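Side-chain contacts in fatty acid metabolism regulator protein (Bacillus subtilis, PDB 1VI0), which represses transcription of genes for fatty acid transport and beta-oxidation, its DNA binding being inhibited by long-chain fatty acyl-CoA: residues 9-12 and 13-17; 185-188 and 189-192. One frame throughout, in Å; residues are numbered along the deposited sequence.

Contact 1. Residues 9-12 and 13-17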
loop_
_atom_site.group_PDB
_atom_site.type_symbol
_atom_site.label_atom_id
_atom_site.label_comp_id
_atom_site.label_asym_id
_atom_site.label_seq_id
_atom_site.Cartn_x
_atom_site.Cartn_y
_atom_site.Cartn_z
ATOM N N LYS A 9 -7.009 -9.454 30.284
ATOM C CA LYS A 9 -7.031 -10.727 29.522
ATOM C C LYS A 9 -7.228 -10.482 28.052
ATOM O O LYS A 9 -6.387 -10.870 27.219
ATOM C CB LYS A 9 -7.983 -11.726 30.187
ATOM C CG LYS A 9 -7.252 -12.626 31.205
ATOM C CD LYS A 9 -7.912 -12.673 32.577
ATOM C CE LYS A 9 -7.098 -13.566 33.526
ATOM N NZ LYS A 9 -7.515 -13.452 34.953
ATOM N N TYR A 10 -8.223 -9.705 27.659
ATOM C CA TYR A 10 -8.413 -9.383 26.234
ATOM C C TYR A 10 -7.200 -8.637 25.695
ATOM O O TYR A 10 -6.519 -9.195 24.811
ATOM C CB TYR A 10 -9.701 -8.655 26.016
ATOM C CG TYR A 10 -10.115 -8.318 24.612
ATOM C CD1 TYR A 10 -10.936 -9.152 23.868
ATOM C CD2 TYR A 10 -9.716 -7.119 24.024
ATOM C CE1 TYR A 10 -11.321 -8.819 22.588
ATOM C CE2 TYR A 10 -10.119 -6.763 22.756
ATOM C CZ TYR A 10 -10.903 -7.616 22.031
ATOM O OH TYR A 10 -11.341 -7.312 20.762
HETATM N N MSE A 11 -6.794 -7.513 26.289
HETATM C CA MSE A 11 -5.620 -6.800 25.798
HETATM C C MSE A 11 -4.325 -7.522 25.955
HETATM O O MSE A 11 -3.422 -7.342 25.103
HETATM C CB MSE A 11 -5.582 -5.365 26.340
HETATM C CG MSE A 11 -6.818 -4.568 25.890
HETATM SE SE MSE A 11 -6.723 -4.154 24.015
HETATM C CE MSE A 11 -4.866 -3.687 23.899
ATOM N N GLN A 12 -4.137 -8.410 26.936
ATOM C CA GLN A 12 -2.915 -9.182 27.043
ATOM C C GLN A 12 -2.742 -10.071 25.792
ATOM O O GLN A 12 -1.637 -10.355 25.343
ATOM C CB GLN A 12 -2.946 -10.152 28.230
ATOM C CG GLN A 12 -2.625 -9.514 29.573
ATOM C CD GLN A 12 -2.756 -10.600 30.663
ATOM O OE1 GLN A 12 -1.827 -11.406 30.749
ATOM N NE2 GLN A 12 -3.877 -10.578 31.350
ATOM N N ILE A 13 -3.901 -10.639 25.394
ATOM C CA ILE A 13 -3.874 -11.491 24.199
ATOM C C ILE A 13 -3.620 -10.658 22.944
ATOM O O ILE A 13 -2.799 -11.049 22.109
ATOM C CB ILE A 13 -5.195 -12.269 24.049
ATOM C CG1 ILE A 13 -5.240 -13.374 25.130
ATOM C CG2 ILE A 13 -5.314 -12.888 22.668
ATOM C CD1 ILE A 13 -6.678 -13.787 25.466
ATOM N N ILE A 14 -4.329 -9.537 22.833
ATOM C CA ILE A 14 -4.071 -8.686 21.640
ATOM C C ILE A 14 -2.602 -8.287 21.554
ATOM O O ILE A 14 -1.958 -8.336 20.518
ATOM C CB ILE A 14 -4.949 -7.436 21.687
ATOM C CG1 ILE A 14 -6.422 -7.806 21.543
ATOM C CG2 ILE A 14 -4.521 -6.465 20.580
ATOM C CD1 ILE A 14 -6.818 -8.362 20.202
ATOM N N ASP A 15 -1.975 -7.957 22.689
ATOM C CA ASP A 15 -0.574 -7.539 22.708
ATOM C C ASP A 15 0.360 -8.660 22.384
ATOM O O ASP A 15 1.361 -8.530 21.650
ATOM C CB ASP A 15 -0.274 -6.900 24.071
ATOM C CG ASP A 15 -0.748 -5.476 24.200
ATOM O OD1 ASP A 15 -1.395 -4.910 23.314
ATOM O OD2 ASP A 15 -0.474 -4.875 25.285
ATOM N N ALA A 16 0.035 -9.882 22.872
ATOM C CA ALA A 16 0.867 -11.029 22.534
ATOM C C ALA A 16 0.702 -11.354 21.060
ATOM O O ALA A 16 1.660 -11.690 20.373
ATOM C CB ALA A 16 0.477 -12.219 23.391
ATOM N N ALA A 17 -0.522 -11.201 20.543
ATOM C CA ALA A 17 -0.778 -11.440 19.120
ATOM C C ALA A 17 0.090 -10.522 18.253
ATOM O O ALA A 17 0.688 -10.997 17.296
ATOM C CB ALA A 17 -2.228 -11.222 18.784
#
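Tyr10 and Ile14, one turn apart on helix 9-24, run side by side and point the same way, and their meeting is the close-packed part of this stretch. CE2 of the Tyr10 ring lies 4.0 Å from CG1 of Ile14, an oblique approach. With CG anti to the backbone N (chi1 -176°), the ring stands out from the helix, its CD2 and CE2 side turned to Ile14. Phe49 stacks on Tyr10 and also touches Ile14, while Leu59 and Ser58 of helix 52-75 cover the pair. Ile13, packed against Ile45 and Tyr48 of helix 42-48, folds CD1 back to 3.4 Å from Lys9 O.

The other flank is looser. Bends at chi2 and chi3 bring CE of selenomethionine Met11 to 3.7 Å from OD1 of Asp15, a methyl-to-carboxylate contact of van der Waals kind; Lys63 forms a long, weak ion pair with that carboxylate.

Regular i to i+4 bonds run beneath both flanks, such as Ile14 N to Tyr10 O at 3.0 Å and Asp15 N to Met11 O at 2.9 Å. The split between flanks makes helix 9-24, the first of the TetR-type DNA-binding domain, amphipathic: its apolar side joins helices 42-48 and 52-75, while its polar side carries Lys9 and Asp15 on the exposed surface.

Contact 2. Residues 185-188 and 189-192; sequences VLEL and LVSG
Leu186 and Val190 lie side by side on the last turns of helix 182-191, in the C-terminal domain of this TetR-family regulator, and point the same way. CD1 of Leu186 meets CG2 of Val190 at 3.8 Å. The Val190 rotamer explains the contact: CG1 is anti to the backbone N (chi1 167°), which turns CG2 back along the helix, where it also lies 3.3 Å from Leu186 O. Leu186 continues onto Ala86 and Ile89 of helix 81-97, whereas Val190 packs on His194 of the second subunit.

Val185 and Leu189 make a looser pair, CG1 to CD1 at 4.2 Å, beside helix 151-171; Leu189 touches Met157 of its own chain and Met157 of the second subunit. Glu187 bends at chi2, and its OE2 forms a salt bridge with Lys82 of helix 81-97.

The helix ends at Ser191; Gly192 is the first residue to leave helical angles, with positive phi (71°). Its N still donates to Leu188 O at 2.8 Å, though the bond is bent, with an N-H...O angle of 136°. A water spans the terminus, donating to Glu187 O at 2.8 Å and to Gly192 O at 2.7 Å.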
loop_
_atom_site.group_PDB
_atom_site.type_symbol
_atom_site.label_atom_id
_atom_site.label_comp_id
_atom_site.label_asym_id
_atom_site.label_seq_id
_atom_site.Cartn_x
_atom_site.Cartn_y
_atom_site.Cartn_z
ATOM N N VAL A 185 6.614 15.663 4.666
ATOM C CA VAL A 185 5.534 14.852 4.018
ATOM C C VAL A 185 4.289 15.759 3.896
ATOM O O VAL A 185 3.760 15.905 2.791
ATOM C CB VAL A 185 5.229 13.635 4.870
ATOM C CG1 VAL A 185 3.995 12.945 4.220
ATOM C CG2 VAL A 185 6.386 12.615 4.769
ATOM N N LEU A 186 3.970 16.411 5.000
ATOM C CA LEU A 186 2.894 17.451 4.939
ATOM C C LEU A 186 3.084 18.427 3.824
ATOM O O LEU A 186 2.159 18.679 2.994
ATOM C CB LEU A 186 2.896 18.199 6.301
ATOM C CG LEU A 186 1.967 19.414 6.301
ATOM C CD1 LEU A 186 0.477 18.991 6.306
ATOM C CD2 LEU A 186 2.245 20.234 7.551
ATOM N N GLU A 187 4.275 19.095 3.670
ATOM C CA GLU A 187 4.477 20.076 2.633
ATOM C C GLU A 187 4.339 19.529 1.217
ATOM O O GLU A 187 3.861 20.243 0.295
ATOM C CB GLU A 187 5.809 20.817 2.868
ATOM C CG GLU A 187 5.762 21.697 4.138
ATOM C CD GLU A 187 4.696 22.791 4.025
ATOM O OE1 GLU A 187 4.262 23.121 2.910
ATOM O OE2 GLU A 187 4.321 23.351 5.077
ATOM N N LEU A 188 4.747 18.285 0.994
ATOM C CA LEU A 188 4.602 17.619 -0.279
ATOM C C LEU A 188 3.088 17.473 -0.592
ATOM O O LEU A 188 2.741 17.774 -1.742
ATOM C CB LEU A 188 5.218 16.199 -0.275
ATOM C CG LEU A 188 6.805 16.283 -0.443
ATOM C CD1 LEU A 188 7.446 15.033 0.005
ATOM C CD2 LEU A 188 7.048 16.621 -1.913
ATOM N N LEU A 189 2.266 17.108 0.369
ATOM C CA LEU A 189 0.810 16.946 0.136
ATOM C C LEU A 189 0.144 18.304 -0.090
ATOM O O LEU A 189 -0.711 18.447 -0.982
ATOM C CB LEU A 189 0.171 16.224 1.336
ATOM C CG LEU A 189 0.585 14.726 1.518
ATOM C CD1 LEU A 189 0.175 14.180 2.834
ATOM C CD2 LEU A 189 -0.007 13.914 0.352
ATOM N N VAL A 190 0.587 19.333 0.618
ATOM C CA VAL A 190 0.043 20.671 0.570
ATOM C C VAL A 190 0.354 21.383 -0.720
ATOM O O VAL A 190 -0.554 21.973 -1.294
ATOM C CB VAL A 190 0.436 21.477 1.834
ATOM C CG1 VAL A 190 0.140 22.958 1.615
ATOM C CG2 VAL A 190 -0.237 20.917 3.056
ATOM N N SER A 191 1.579 21.299 -1.260
ATOM C CA SER A 191 1.991 22.057 -2.434
ATOM C C SER A 191 2.422 21.219 -3.615
ATOM O O SER A 191 2.688 21.822 -4.685
ATOM C CB SER A 191 3.154 23.031 -2.071
ATOM O OG SER A 191 2.732 23.892 -1.014
ATOM N N GLY A 192 2.561 19.925 -3.501
ATOM C CA GLY A 192 2.882 19.029 -4.580
ATOM C C GLY A 192 4.335 19.203 -5.037
ATOM O O GLY A 192 5.105 19.844 -4.302
HETATM O O HOH W 1 5.650 20.646 -1.783
#

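Overall arrangement
Contacts 1 and 2 each occupy one unbroken piece of chain, contact 2 running just past its helix end, but they sit on opposite sides of the chain's centre, with centres 37 Å and nearest atoms about 27 Å apart. They share no helix: contact 1 belongs to helix 9-24 of the DNA-binding region, contact 2 to helix 182-191 of the C-terminal region. The first is partly buried and packs solely within its own chain; the second is mostly buried and also faces the second subunit of the homodimer. Their chemistry follows this placement. An aromatic-aliphatic flank beside a polar one marks 9-17, whereas aliphatic packing, a glutamate tied to helix 81-97 and a water-spanned helix end mark 185-192.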